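Local structure of hemolysin activator protein CdiB (Acinetobacter baumannii ACICU, 6WIL) at residues 117-122 with 137-142; 181-186 with 249-254; 189-194 with 205-210; 329-334 with 365-370. The protein probably exports its partner toxin across the outer membrane, as the TpsB transporter of a contact-dependent growth inhibition two-partner secretion system. One frame throughout, in Å; residues are numbered along the deposited sequence.

Contact 1: residues 117-122 with 137-142; sequences ITSQIV and IQIGRL
I137 faces I121 as a non-hydrogen-bonded pair of an antiparallel ladder, a loose apolar touch with CD1 of I121 4.5 Å from CB of I137. With CG1 anti to the backbone N (chi1 -180°), beside the carbonyl carbon, CD1 of I137 comes within 4.3 Å of CB of S119.

Q138 forms the hydrogen-bonded pair with Q120. Its N donates to Q120 O at 2.7 Å, and Q120 N donates back to Q138 O at 3.1 Å. The two glutamine side chains run alongside each other with their amide planes 80° apart. CG1 of V122 is 3.6 Å from each of CD, OE1 and NE2 of Q138, equal distances that place this methyl over the flat of the amide.

I139 turns its side chain from the other segment, and the backbone ladder stops here. At G140 a side chain takes over: G140 N donates to S119 OG at 3.0 Å with a nearly straight N-H...O angle of 169°. T118 O also meets CA of G140 in a C-H...O contact of 3.5 Å.

This hairpin of the ShlB-type POTRA domain is backed by helix 97-113, where L111 packs on S119, I121 and I137 and Q108 bonds the backbone of S119 and I121; strand 204-213 adjoins strand 132-149, and its S205 touches T118.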
loop_
_atom_site.group_PDB
_atom_site.type_symbol
_atom_site.label_atom_id
_atom_site.label_comp_id
_atom_site.label_asym_id
_atom_site.label_seq_id
_atom_site.Cartn_x
_atom_site.Cartn_y
_atom_site.Cartn_z
ATOM N N ILE A 117 -23.838 0.246 -11.115
ATOM C CA ILE A 117 -23.912 -0.858 -12.067
ATOM C C ILE A 117 -25.297 -1.488 -12.160
ATOM O O ILE A 117 -25.563 -2.224 -13.117
ATOM C CB ILE A 117 -22.887 -1.946 -11.709
ATOM C CG1 ILE A 117 -22.951 -2.253 -10.210
ATOM C CG2 ILE A 117 -21.485 -1.524 -12.131
ATOM C CD1 ILE A 117 -22.087 -3.414 -9.785
ATOM N N THR A 118 -26.182 -1.240 -11.194
ATOM C CA THR A 118 -27.530 -1.794 -11.225
ATOM C C THR A 118 -28.588 -0.728 -11.476
ATOM O O THR A 118 -29.784 -1.018 -11.372
ATOM C CB THR A 118 -27.841 -2.537 -9.923
ATOM O OG1 THR A 118 -27.850 -1.608 -8.830
ATOM C CG2 THR A 118 -26.803 -3.614 -9.668
ATOM N N SER A 119 -28.178 0.496 -11.783
ATOM C CA SER A 119 -29.094 1.555 -12.166
ATOM C C SER A 119 -29.169 1.648 -13.687
ATOM O O SER A 119 -28.285 1.174 -14.405
ATOM C CB SER A 119 -28.661 2.892 -11.563
ATOM O OG SER A 119 -28.944 2.929 -10.175
ATOM N N GLN A 120 -30.250 2.256 -14.175
ATOM C CA GLN A 120 -30.521 2.302 -15.607
ATOM C C GLN A 120 -31.148 3.635 -15.980
ATOM O O GLN A 120 -32.115 4.072 -15.348
ATOM C CB GLN A 120 -31.445 1.154 -16.034
ATOM C CG GLN A 120 -31.788 1.145 -17.517
ATOM C CD GLN A 120 -30.601 0.786 -18.395
ATOM O OE1 GLN A 120 -29.956 -0.244 -18.197
ATOM N NE2 GLN A 120 -30.309 1.638 -19.373
ATOM N N ILE A 121 -30.595 4.273 -17.005
ATOM C CA ILE A 121 -31.183 5.485 -17.564
ATOM C C ILE A 121 -32.341 5.089 -18.468
ATOM O O ILE A 121 -32.184 4.265 -19.376
ATOM C CB ILE A 121 -30.129 6.298 -18.336
ATOM C CG1 ILE A 121 -29.013 6.763 -17.399
ATOM C CG2 ILE A 121 -30.771 7.495 -19.019
ATOM C CD1 ILE A 121 -29.467 7.773 -16.366
ATOM N N VAL A 122 -33.513 5.662 -18.213
ATOM C CA VAL A 122 -34.664 5.478 -19.085
ATOM C C VAL A 122 -35.100 6.842 -19.598
ATOM O O VAL A 122 -34.721 7.890 -19.064
ATOM C CB VAL A 122 -35.835 4.758 -18.384
ATOM C CG1 VAL A 122 -35.406 3.377 -17.924
ATOM C CG2 VAL A 122 -36.343 5.582 -17.217
ATOM N N ILE A 137 -34.119 7.942 -14.081
ATOM C CA ILE A 137 -33.156 6.970 -13.583
ATOM C C ILE A 137 -33.891 5.894 -12.794
ATOM O O ILE A 137 -34.596 6.185 -11.819
ATOM C CB ILE A 137 -32.053 7.627 -12.737
ATOM C CG1 ILE A 137 -31.074 6.559 -12.243
ATOM C CG2 ILE A 137 -32.636 8.404 -11.566
ATOM C CD1 ILE A 137 -29.760 7.091 -11.765
ATOM N N GLN A 138 -33.725 4.650 -13.222
ATOM C CA GLN A 138 -34.162 3.504 -12.430
ATOM C C GLN A 138 -33.088 3.222 -11.393
ATOM O O GLN A 138 -32.112 2.516 -11.648
ATOM C CB GLN A 138 -34.413 2.296 -13.319
ATOM C CG GLN A 138 -35.831 2.209 -13.822
ATOM C CD GLN A 138 -35.947 1.346 -15.058
ATOM O OE1 GLN A 138 -34.965 0.755 -15.509
ATOM N NE2 GLN A 138 -37.148 1.277 -15.622
ATOM N N ILE A 139 -33.276 3.785 -10.202
ATOM C CA ILE A 139 -32.289 3.676 -9.135
ATOM C C ILE A 139 -32.299 2.244 -8.606
ATOM O O ILE A 139 -33.275 1.804 -7.991
ATOM C CB ILE A 139 -32.560 4.687 -8.019
ATOM C CG1 ILE A 139 -32.600 6.104 -8.600
ATOM C CG2 ILE A 139 -31.506 4.568 -6.933
ATOM C CD1 ILE A 139 -32.471 7.198 -7.562
ATOM N N GLY A 140 -31.213 1.513 -8.853
ATOM C CA GLY A 140 -31.068 0.160 -8.352
ATOM C C GLY A 140 -30.492 0.134 -6.951
ATOM O O GLY A 140 -29.410 0.681 -6.705
ATOM N N ARG A 141 -31.201 -0.499 -6.024
ATOM C CA ARG A 141 -30.852 -0.465 -4.614
ATOM C C ARG A 141 -30.551 -1.868 -4.104
ATOM O O ARG A 141 -30.771 -2.874 -4.784
ATOM C CB ARG A 141 -31.976 0.163 -3.783
ATOM C CG ARG A 141 -32.412 1.528 -4.272
ATOM C CD ARG A 141 -33.468 2.117 -3.356
ATOM N NE ARG A 141 -32.954 3.252 -2.601
ATOM C CZ ARG A 141 -33.162 4.521 -2.933
ATOM N NH1 ARG A 141 -33.885 4.816 -4.006
ATOM N NH2 ARG A 141 -32.654 5.494 -2.188
ATOM N N LEU A 142 -30.033 -1.915 -2.881
ATOM C CA LEU A 142 -29.690 -3.163 -2.220
ATOM C C LEU A 142 -30.851 -3.609 -1.346
ATOM O O LEU A 142 -31.347 -2.832 -0.530
ATOM C CB LEU A 142 -28.428 -2.984 -1.376
ATOM C CG LEU A 142 -27.876 -4.215 -0.659
ATOM C CD1 LEU A 142 -27.393 -5.247 -1.665
ATOM C CD2 LEU A 142 -26.757 -3.822 0.291
#

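Contact 2: residues 181-186 with 249-254; sequences LKRVYA and NDILSL
R183 and N249 are linked through water 1, which lies in the guanidinium plane at its edge, 3.2 Å from NH1 of R183. The R183 chain, extended from CG to NE (chi2 180°), carries the guanidinium out to this water. The same water donates to N249 O at 2.7 Å. NH2 of R183 forms a salt bridge with D283, so the guanidinium is anchored at two of its nitrogens. The carboxamide of N249 meets apolar carbon: its OD1 is 3.5 Å from CD2 of L181 and approaches CE2 of the Y185 ring obliquely. Its ND2 donates to Q156 O, which fixes the rotation of the amide.

No direct hydrogen bond joins the segments, and the remaining contact is van der Waals packing. CG1 of V184 rests 3.7 Å from CA of N249 and equally near D250 O. CD1 of I251 touches CB of R183, also at 3.7 Å. Within 181-186, L181 O accepts from both V184 N and Y185 N, which holds the chain in a turn.

The contact thus fits the helix-to-strand turn of the second POTRA domain against the start of barrel strand 251-261. V184 packs on N243 of strand 232-243, R183 on P278 of strand 266-279, and helix 154-160 borders Y185 and N249.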
loop_
_atom_site.group_PDB
_atom_site.type_symbol
_atom_site.label_atom_id
_atom_site.label_comp_id
_atom_site.label_asym_id
_atom_site.label_seq_id
_atom_site.Cartn_x
_atom_site.Cartn_y
_atom_site.Cartn_z
ATOM N N LEU A 181 -13.283 -7.422 3.820
ATOM C CA LEU A 181 -13.603 -8.784 4.232
ATOM C C LEU A 181 -12.516 -9.767 3.821
ATOM O O LEU A 181 -12.356 -10.812 4.460
ATOM C CB LEU A 181 -14.947 -9.225 3.649
ATOM C CG LEU A 181 -16.202 -8.483 4.108
ATOM C CD1 LEU A 181 -17.470 -9.190 3.625
ATOM C CD2 LEU A 181 -16.209 -8.332 5.616
ATOM N N LYS A 182 -11.768 -9.462 2.763
ATOM C CA LYS A 182 -10.714 -10.365 2.317
ATOM C C LYS A 182 -9.487 -10.338 3.215
ATOM O O LYS A 182 -8.570 -11.137 3.002
ATOM C CB LYS A 182 -10.312 -10.043 0.878
ATOM C CG LYS A 182 -11.263 -10.621 -0.154
ATOM C CD LYS A 182 -11.085 -9.952 -1.501
ATOM C CE LYS A 182 -9.675 -10.117 -2.044
ATOM N NZ LYS A 182 -9.400 -11.502 -2.513
ATOM N N ARG A 183 -9.444 -9.446 4.207
ATOM C CA ARG A 183 -8.367 -9.514 5.187
ATOM C C ARG A 183 -8.497 -10.747 6.068
ATOM O O ARG A 183 -7.483 -11.314 6.486
ATOM C CB ARG A 183 -8.350 -8.249 6.043
ATOM C CG ARG A 183 -7.962 -7.004 5.274
ATOM C CD ARG A 183 -7.964 -5.783 6.166
ATOM N NE ARG A 183 -7.776 -4.558 5.399
ATOM C CZ ARG A 183 -7.538 -3.370 5.939
ATOM N NH1 ARG A 183 -7.447 -3.245 7.257
ATOM N NH2 ARG A 183 -7.384 -2.308 5.162
ATOM N N VAL A 184 -9.722 -11.187 6.344
ATOM C CA VAL A 184 -9.956 -12.306 7.250
ATOM C C VAL A 184 -10.720 -13.452 6.604
ATOM O O VAL A 184 -10.767 -14.545 7.190
ATOM C CB VAL A 184 -10.681 -11.848 8.534
ATOM C CG1 VAL A 184 -9.918 -10.706 9.198
ATOM C CG2 VAL A 184 -12.096 -11.429 8.223
ATOM N N TYR A 185 -11.313 -13.257 5.426
ATOM C CA TYR A 185 -12.052 -14.307 4.742
ATOM C C TYR A 185 -11.528 -14.504 3.329
ATOM O O TYR A 185 -10.974 -13.589 2.715
ATOM C CB TYR A 185 -13.551 -13.999 4.630
ATOM C CG TYR A 185 -14.294 -13.857 5.931
ATOM C CD1 TYR A 185 -14.580 -14.966 6.722
ATOM C CD2 TYR A 185 -14.745 -12.614 6.352
ATOM C CE1 TYR A 185 -15.272 -14.831 7.911
ATOM C CE2 TYR A 185 -15.435 -12.469 7.535
ATOM C CZ TYR A 185 -15.698 -13.577 8.309
ATOM O OH TYR A 185 -16.392 -13.416 9.484
ATOM N N ALA A 186 -11.719 -15.719 2.822
ATOM C CA ALA A 186 -11.813 -15.941 1.386
ATOM C C ALA A 186 -13.243 -15.618 0.975
ATOM O O ALA A 186 -14.190 -16.203 1.513
ATOM C CB ALA A 186 -11.447 -17.381 1.028
ATOM N N ASN A 249 -12.856 -7.870 11.580
ATOM C CA ASN A 249 -12.040 -7.878 10.366
ATOM C C ASN A 249 -10.639 -7.351 10.660
ATOM O O ASN A 249 -9.981 -6.766 9.797
ATOM C CB ASN A 249 -12.703 -7.081 9.233
ATOM C CG ASN A 249 -14.187 -7.379 9.099
ATOM O OD1 ASN A 249 -14.576 -8.474 8.703
ATOM N ND2 ASN A 249 -15.022 -6.400 9.428
ATOM N N ASP A 250 -10.182 -7.559 11.892
ATOM C CA ASP A 250 -8.923 -7.018 12.374
ATOM C C ASP A 250 -7.791 -8.018 12.175
ATOM O O ASP A 250 -8.008 -9.216 11.986
ATOM C CB ASP A 250 -9.033 -6.637 13.850
ATOM C CG ASP A 250 -9.723 -7.709 14.680
ATOM O OD1 ASP A 250 -10.606 -8.405 14.133
ATOM O OD2 ASP A 250 -9.386 -7.852 15.877
ATOM N N ILE A 251 -6.567 -7.506 12.215
ATOM C CA ILE A 251 -5.373 -8.328 12.061
ATOM C C ILE A 251 -4.352 -7.892 13.099
ATOM O O ILE A 251 -4.033 -6.702 13.207
ATOM C CB ILE A 251 -4.792 -8.232 10.637
ATOM C CG1 ILE A 251 -5.664 -9.029 9.666
ATOM C CG2 ILE A 251 -3.358 -8.736 10.603
ATOM C CD1 ILE A 251 -5.436 -8.682 8.228
ATOM N N LEU A 252 -3.854 -8.850 13.870
ATOM C CA LEU A 252 -2.848 -8.607 14.892
ATOM C C LEU A 252 -1.565 -9.319 14.491
ATOM O O LEU A 252 -1.577 -10.523 14.217
ATOM C CB LEU A 252 -3.331 -9.095 16.260
ATOM C CG LEU A 252 -2.334 -9.016 17.420
ATOM C CD1 LEU A 252 -2.047 -7.574 17.798
ATOM C CD2 LEU A 252 -2.854 -9.795 18.621
ATOM N N SER A 253 -0.468 -8.572 14.444
ATOM C CA SER A 253 0.822 -9.104 14.033
ATOM C C SER A 253 1.836 -8.907 15.151
ATOM O O SER A 253 1.859 -7.861 15.806
ATOM C CB SER A 253 1.305 -8.428 12.747
ATOM O OG SER A 253 0.305 -8.487 11.741
ATOM N N LEU A 254 2.666 -9.924 15.369
ATOM C CA LEU A 254 3.706 -9.891 16.385
ATOM C C LEU A 254 5.013 -10.363 15.770
ATOM O O LEU A 254 5.032 -11.331 15.002
ATOM C CB LEU A 254 3.350 -10.777 17.581
ATOM C CG LEU A 254 1.933 -10.662 18.145
ATOM C CD1 LEU A 254 1.661 -11.791 19.126
ATOM C CD2 LEU A 254 1.734 -9.315 18.811
HETATM O O HOH W 1 -7.552 -5.692 9.262
#

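Contact 3: residues 189-194 with 205-210; sequences MQITPA and SDLILK
Q190 and I208 are one of two hydrogen-bonded pairs in the beta hairpin of strands 185-193 and 204-213, part of the mixed POTRA sheet; the strand directions differ by 151°. Four backbone bonds hold it. I208 N to Q190 O spans 2.8 Å, and D206 N to T192 O spans 2.7 Å.

Apolar contacts gather on the face of M189 (a selenomethionine), I191, L207 and L209. CD1 of L207 sits between its neighbours across the hairpin, 3.6 Å from CG of M189 and close to CD1 of I191. Because M189 bends at chi3 (-85°), its CE reaches CD2 of L209 at 3.7 Å, the two side chains running alongside. L174 and L178 of helix 171-181 also pack on M189.

The face of Q190, T192, D206 and I208 is more polar. Water 2 lies 2.9 Å from I208 O and 3.1 Å from Q190 OE1, while K210 NZ binds Q148. D206 OD1 accepts a weak bond from K144 N on strand 132-149. T192 holds OG1 between its backbone N and carbonyl carbon, from where the hydroxyl gives D206 O a weak bond of 3.4 Å.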
loop_
_atom_site.group_PDB
_atom_site.type_symbol
_atom_site.label_atom_id
_atom_site.label_comp_id
_atom_site.label_asym_id
_atom_site.label_seq_id
_atom_site.Cartn_x
_atom_site.Cartn_y
_atom_site.Cartn_z
HETATM N N MSE A 189 -18.298 -12.962 -4.048
HETATM C CA MSE A 189 -19.351 -11.956 -4.066
HETATM C C MSE A 189 -20.106 -12.011 -5.394
HETATM O O MSE A 189 -19.501 -11.992 -6.468
HETATM C CB MSE A 189 -18.756 -10.558 -3.825
HETATM C CG MSE A 189 -19.772 -9.455 -3.519
HETATM SE SE MSE A 189 -19.001 -7.656 -3.241
HETATM C CE MSE A 189 -18.548 -7.769 -1.338
ATOM N N GLN A 190 -21.432 -12.101 -5.312
ATOM C CA GLN A 190 -22.296 -12.117 -6.482
ATOM C C GLN A 190 -23.463 -11.164 -6.274
ATOM O O GLN A 190 -23.949 -10.985 -5.154
ATOM C CB GLN A 190 -22.829 -13.526 -6.776
ATOM C CG GLN A 190 -21.839 -14.420 -7.501
ATOM C CD GLN A 190 -22.231 -15.885 -7.450
ATOM O OE1 GLN A 190 -23.005 -16.303 -6.588
ATOM N NE2 GLN A 190 -21.695 -16.673 -8.374
ATOM N N ILE A 191 -23.898 -10.547 -7.369
ATOM C CA ILE A 191 -25.076 -9.688 -7.395
ATOM C C ILE A 191 -26.179 -10.424 -8.142
ATOM O O ILE A 191 -25.953 -10.934 -9.246
ATOM C CB ILE A 191 -24.776 -8.333 -8.058
ATOM C CG1 ILE A 191 -23.994 -7.423 -7.107
ATOM C CG2 ILE A 191 -26.067 -7.666 -8.525
ATOM C CD1 ILE A 191 -24.849 -6.769 -6.042
ATOM N N THR A 192 -27.361 -10.490 -7.537
ATOM C CA THR A 192 -28.526 -11.124 -8.133
ATOM C C THR A 192 -29.740 -10.230 -7.928
ATOM O O THR A 192 -29.793 -9.462 -6.959
ATOM C CB THR A 192 -28.813 -12.509 -7.526
ATOM O OG1 THR A 192 -29.060 -12.376 -6.120
ATOM C CG2 THR A 192 -27.644 -13.459 -7.750
ATOM N N PRO A 193 -30.723 -10.303 -8.823
ATOM C CA PRO A 193 -31.967 -9.552 -8.610
ATOM C C PRO A 193 -32.734 -10.085 -7.410
ATOM O O PRO A 193 -32.743 -11.287 -7.139
ATOM C CB PRO A 193 -32.746 -9.773 -9.914
ATOM C CG PRO A 193 -31.717 -10.201 -10.918
ATOM C CD PRO A 193 -30.683 -10.956 -10.142
ATOM N N ALA A 194 -33.387 -9.173 -6.692
ATOM C CA ALA A 194 -34.180 -9.545 -5.529
ATOM C C ALA A 194 -35.532 -10.100 -5.958
ATOM O O ALA A 194 -36.169 -9.579 -6.879
ATOM C CB ALA A 194 -34.373 -8.340 -4.610
ATOM N N SER A 205 -31.585 -5.484 -5.503
ATOM C CA SER A 205 -30.563 -6.492 -5.721
ATOM C C SER A 205 -30.253 -7.190 -4.404
ATOM O O SER A 205 -30.421 -6.622 -3.324
ATOM C CB SER A 205 -29.272 -5.870 -6.305
ATOM O OG SER A 205 -29.443 -5.329 -7.624
ATOM N N ASP A 206 -29.776 -8.426 -4.506
ATOM C CA ASP A 206 -29.315 -9.183 -3.352
ATOM C C ASP A 206 -27.828 -9.443 -3.501
ATOM O O ASP A 206 -27.367 -9.852 -4.573
ATOM C CB ASP A 206 -30.081 -10.497 -3.195
ATOM C CG ASP A 206 -31.414 -10.303 -2.510
ATOM O OD1 ASP A 206 -31.563 -9.293 -1.787
ATOM O OD2 ASP A 206 -32.310 -11.152 -2.693
ATOM N N LEU A 207 -27.084 -9.174 -2.430
ATOM C CA LEU A 207 -25.639 -9.365 -2.382
ATOM C C LEU A 207 -25.368 -10.734 -1.770
ATOM O O LEU A 207 -25.469 -10.915 -0.554
ATOM C CB LEU A 207 -24.982 -8.250 -1.579
ATOM C CG LEU A 207 -23.456 -8.231 -1.636
ATOM C CD1 LEU A 207 -23.003 -8.030 -3.066
ATOM C CD2 LEU A 207 -22.880 -7.154 -0.730
ATOM N N ILE A 208 -25.008 -11.692 -2.618
ATOM C CA ILE A 208 -24.756 -13.064 -2.191
ATOM C C ILE A 208 -23.279 -13.206 -1.849
ATOM O O ILE A 208 -22.415 -13.075 -2.724
ATOM C CB ILE A 208 -25.166 -14.066 -3.280
ATOM C CG1 ILE A 208 -26.572 -13.750 -3.794
ATOM C CG2 ILE A 208 -25.095 -15.492 -2.750
ATOM C CD1 ILE A 208 -27.613 -13.663 -2.700
ATOM N N LEU A 209 -22.988 -13.487 -0.579
ATOM C CA LEU A 209 -21.624 -13.625 -0.085
ATOM C C LEU A 209 -21.371 -15.057 0.366
ATOM O O LEU A 209 -22.136 -15.603 1.167
ATOM C CB LEU A 209 -21.365 -12.661 1.077
ATOM C CG LEU A 209 -21.218 -11.179 0.736
ATOM C CD1 LEU A 209 -21.155 -10.343 2.003
ATOM C CD2 LEU A 209 -19.975 -10.971 -0.100
ATOM N N LYS A 210 -20.298 -15.658 -0.145
ATOM C CA LYS A 210 -19.805 -16.952 0.323
ATOM C C LYS A 210 -18.449 -16.729 0.985
ATOM O O LYS A 210 -17.485 -16.332 0.319
ATOM C CB LYS A 210 -19.703 -17.955 -0.823
ATOM C CG LYS A 210 -20.997 -18.698 -1.123
ATOM C CD LYS A 210 -20.760 -19.861 -2.075
ATOM C CE LYS A 210 -20.853 -19.425 -3.525
ATOM N NZ LYS A 210 -22.261 -19.126 -3.907
HETATM O O HOH W 2 -21.657 -15.710 -3.807
#

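Contact 4: residues 329-334 with 365-370; sequences HKTSVY and VQHRQY
T331 OG1 and H367 ND1 are 2.7 Å apart, a hydrogen bond in which either could be the donor. The hydroxyl approaches the imidazole at its edge, near the ring plane. H367 reaches it with CG anti to the backbone N (chi1 179°), a torsion that also leaves NE2 directed at Q369. That nitrogen donates to Q369 OE1 at 2.9 Å, with the oxygen in the ring plane, so H367 is gripped at both nitrogens and its rotation is fixed. Q369 OE1 in turn lies 3.7 Å from CB of H329. The rings of H329 and H367 meet rim to rim, planes 21° apart, with CD2 of H329 3.8 Å from CE1 of H367; both nitrogens of H329 are bonded to serines, S324 and S326.

These residues sit on neighbouring strands of the 16-stranded antiparallel barrel of the Omp85 superfamily. The strand directions are 178° apart, and backbone bonds pair K330 with R368 and S332 with Q366 in both directions.

On the other face, the side chains of K330 and R368 run side by side. K330 NZ forms a salt bridge with E179 and a bond to Q31 OE1, which R368 NH1 also reaches weakly. NE2 of Q366 gives S332 OG a weak bond of 3.3 Å. CE1 of Y334 comes to 3.5 Å from V365 N, while its OH bonds D381.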
loop_
_atom_site.group_PDB
_atom_site.type_symbol
_atom_site.label_atom_id
_atom_site.label_comp_id
_atom_site.label_asym_id
_atom_site.label_seq_id
_atom_site.Cartn_x
_atom_site.Cartn_y
_atom_site.Cartn_z
ATOM N N HIS A 329 -7.402 1.782 -9.826
ATOM C CA HIS A 329 -6.627 2.641 -8.943
ATOM C C HIS A 329 -7.264 2.692 -7.563
ATOM O O HIS A 329 -8.457 2.429 -7.394
ATOM C CB HIS A 329 -6.480 4.053 -9.524
ATOM C CG HIS A 329 -7.569 4.998 -9.119
ATOM N ND1 HIS A 329 -8.792 5.040 -9.751
ATOM C CD2 HIS A 329 -7.610 5.950 -8.157
ATOM C CE1 HIS A 329 -9.544 5.972 -9.189
ATOM N NE2 HIS A 329 -8.848 6.540 -8.221
ATOM N N LYS A 330 -6.438 3.043 -6.577
ATOM C CA LYS A 330 -6.874 3.236 -5.200
ATOM C C LYS A 330 -6.019 4.329 -4.577
ATOM O O LYS A 330 -4.790 4.238 -4.600
ATOM C CB LYS A 330 -6.760 1.932 -4.401
ATOM C CG LYS A 330 -7.286 2.004 -2.983
ATOM C CD LYS A 330 -7.472 0.601 -2.417
ATOM C CE LYS A 330 -7.665 0.625 -0.912
ATOM N NZ LYS A 330 -7.927 -0.733 -0.366
ATOM N N THR A 331 -6.670 5.358 -4.032
ATOM C CA THR A 331 -5.991 6.516 -3.465
ATOM C C THR A 331 -6.511 6.774 -2.059
ATOM O O THR A 331 -7.720 6.715 -1.816
ATOM C CB THR A 331 -6.204 7.775 -4.327
ATOM O OG1 THR A 331 -5.751 7.533 -5.664
ATOM C CG2 THR A 331 -5.441 8.962 -3.747
ATOM N N SER A 332 -5.598 7.079 -1.138
ATOM C CA SER A 332 -5.996 7.335 0.237
ATOM C C SER A 332 -5.079 8.381 0.857
ATOM O O SER A 332 -3.921 8.529 0.461
ATOM C CB SER A 332 -5.983 6.044 1.065
ATOM O OG SER A 332 -4.834 5.268 0.780
ATOM N N VAL A 333 -5.626 9.117 1.821
ATOM C CA VAL A 333 -4.862 10.045 2.645
ATOM C C VAL A 333 -4.762 9.450 4.041
ATOM O O VAL A 333 -5.664 8.738 4.496
ATOM C CB VAL A 333 -5.501 11.451 2.686
ATOM C CG1 VAL A 333 -5.470 12.085 1.308
ATOM C CG2 VAL A 333 -6.933 11.378 3.203
ATOM N N TYR A 334 -3.655 9.734 4.725
ATOM C CA TYR A 334 -3.451 9.172 6.052
ATOM C C TYR A 334 -2.829 10.205 6.978
ATOM O O TYR A 334 -2.285 11.223 6.542
ATOM C CB TYR A 334 -2.575 7.910 6.010
ATOM C CG TYR A 334 -1.158 8.136 5.540
ATOM C CD1 TYR A 334 -0.836 8.062 4.192
ATOM C CD2 TYR A 334 -0.135 8.404 6.446
ATOM C CE1 TYR A 334 0.455 8.258 3.754
ATOM C CE2 TYR A 334 1.166 8.608 6.015
ATOM C CZ TYR A 334 1.453 8.531 4.666
ATOM O OH TYR A 334 2.738 8.726 4.218
ATOM N N VAL A 365 -0.233 10.868 1.577
ATOM C CA VAL A 365 -1.165 10.335 0.594
ATOM C C VAL A 365 -0.484 9.167 -0.099
ATOM O O VAL A 365 0.719 9.214 -0.380
ATOM C CB VAL A 365 -1.602 11.413 -0.421
ATOM C CG1 VAL A 365 -0.387 12.119 -1.003
ATOM C CG2 VAL A 365 -2.450 10.803 -1.534
ATOM N N GLN A 366 -1.239 8.105 -0.346
ATOM C CA GLN A 366 -0.727 6.960 -1.074
ATOM C C GLN A 366 -1.678 6.623 -2.212
ATOM O O GLN A 366 -2.885 6.864 -2.133
ATOM C CB GLN A 366 -0.517 5.748 -0.153
ATOM C CG GLN A 366 -1.653 5.481 0.811
ATOM C CD GLN A 366 -1.322 4.384 1.809
ATOM O OE1 GLN A 366 -0.163 3.995 1.960
ATOM N NE2 GLN A 366 -2.343 3.883 2.496
ATOM N N HIS A 367 -1.106 6.072 -3.275
ATOM C CA HIS A 367 -1.819 5.769 -4.501
ATOM C C HIS A 367 -1.326 4.432 -5.025
ATOM O O HIS A 367 -0.139 4.114 -4.912
ATOM C CB HIS A 367 -1.596 6.865 -5.555
ATOM C CG HIS A 367 -2.285 6.605 -6.859
ATOM N ND1 HIS A 367 -3.578 7.009 -7.108
ATOM C CD2 HIS A 367 -1.859 5.987 -7.985
ATOM C CE1 HIS A 367 -3.921 6.650 -8.333
ATOM N NE2 HIS A 367 -2.897 6.024 -8.885
ATOM N N ARG A 368 -2.244 3.649 -5.575
ATOM C CA ARG A 368 -1.908 2.426 -6.284
ATOM C C ARG A 368 -2.624 2.457 -7.626
ATOM O O ARG A 368 -3.778 2.888 -7.708
ATOM C CB ARG A 368 -2.296 1.173 -5.480
ATOM C CG ARG A 368 -1.555 -0.080 -5.925
ATOM C CD ARG A 368 -2.048 -1.344 -5.234
ATOM N NE ARG A 368 -1.956 -1.272 -3.780
ATOM C CZ ARG A 368 -3.008 -1.227 -2.968
ATOM N NH1 ARG A 368 -4.234 -1.255 -3.471
ATOM N NH2 ARG A 368 -2.832 -1.163 -1.655
ATOM N N GLN A 369 -1.934 2.027 -8.678
ATOM C CA GLN A 369 -2.460 2.116 -10.033
ATOM C C GLN A 369 -2.162 0.825 -10.779
ATOM O O GLN A 369 -1.053 0.289 -10.689
ATOM C CB GLN A 369 -1.857 3.310 -10.789
ATOM C CG GLN A 369 -2.356 3.472 -12.221
ATOM C CD GLN A 369 -3.593 4.344 -12.319
ATOM O OE1 GLN A 369 -3.702 5.364 -11.637
ATOM N NE2 GLN A 369 -4.531 3.946 -13.171
ATOM N N TYR A 370 -3.156 0.334 -11.515
ATOM C CA TYR A 370 -3.028 -0.882 -12.305
ATOM C C TYR A 370 -3.170 -0.556 -13.784
ATOM O O TYR A 370 -4.027 0.242 -14.175
ATOM C CB TYR A 370 -4.084 -1.923 -11.919
ATOM C CG TYR A 370 -4.131 -2.256 -10.451
ATOM C CD1 TYR A 370 -3.272 -3.199 -9.905
ATOM C CD2 TYR A 370 -5.045 -1.635 -9.609
ATOM C CE1 TYR A 370 -3.315 -3.508 -8.557
ATOM C CE2 TYR A 370 -5.098 -1.939 -8.264
ATOM C CZ TYR A 370 -4.230 -2.874 -7.744
ATOM O OH TYR A 370 -4.283 -3.175 -6.403
#

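In the fold
Contacts 1 and 3 belong to the same mixed POTRA sheet, with centres about 15 Å apart; strands 132-149 and 204-213 are neighbours in it, and CG2 of T118 lies 3.8 Å from OG of S205. Contact 2 shares strand 185-193 with contact 3, touching it where CD1 of L181 is 4.2 Å from CD1 of L209, and it ties this sheet to the barrel. Contact 4 lies within the barrel wall, its nearest atoms about 6 Å from contact 2 and about 14 Å from contact 1. Helix 171-181, whose E179 binds K330, contributes L181 to contact 2 and packs on M189 of contact 3. A bound detergent, C8E, is about 9 Å from the side chain of V365.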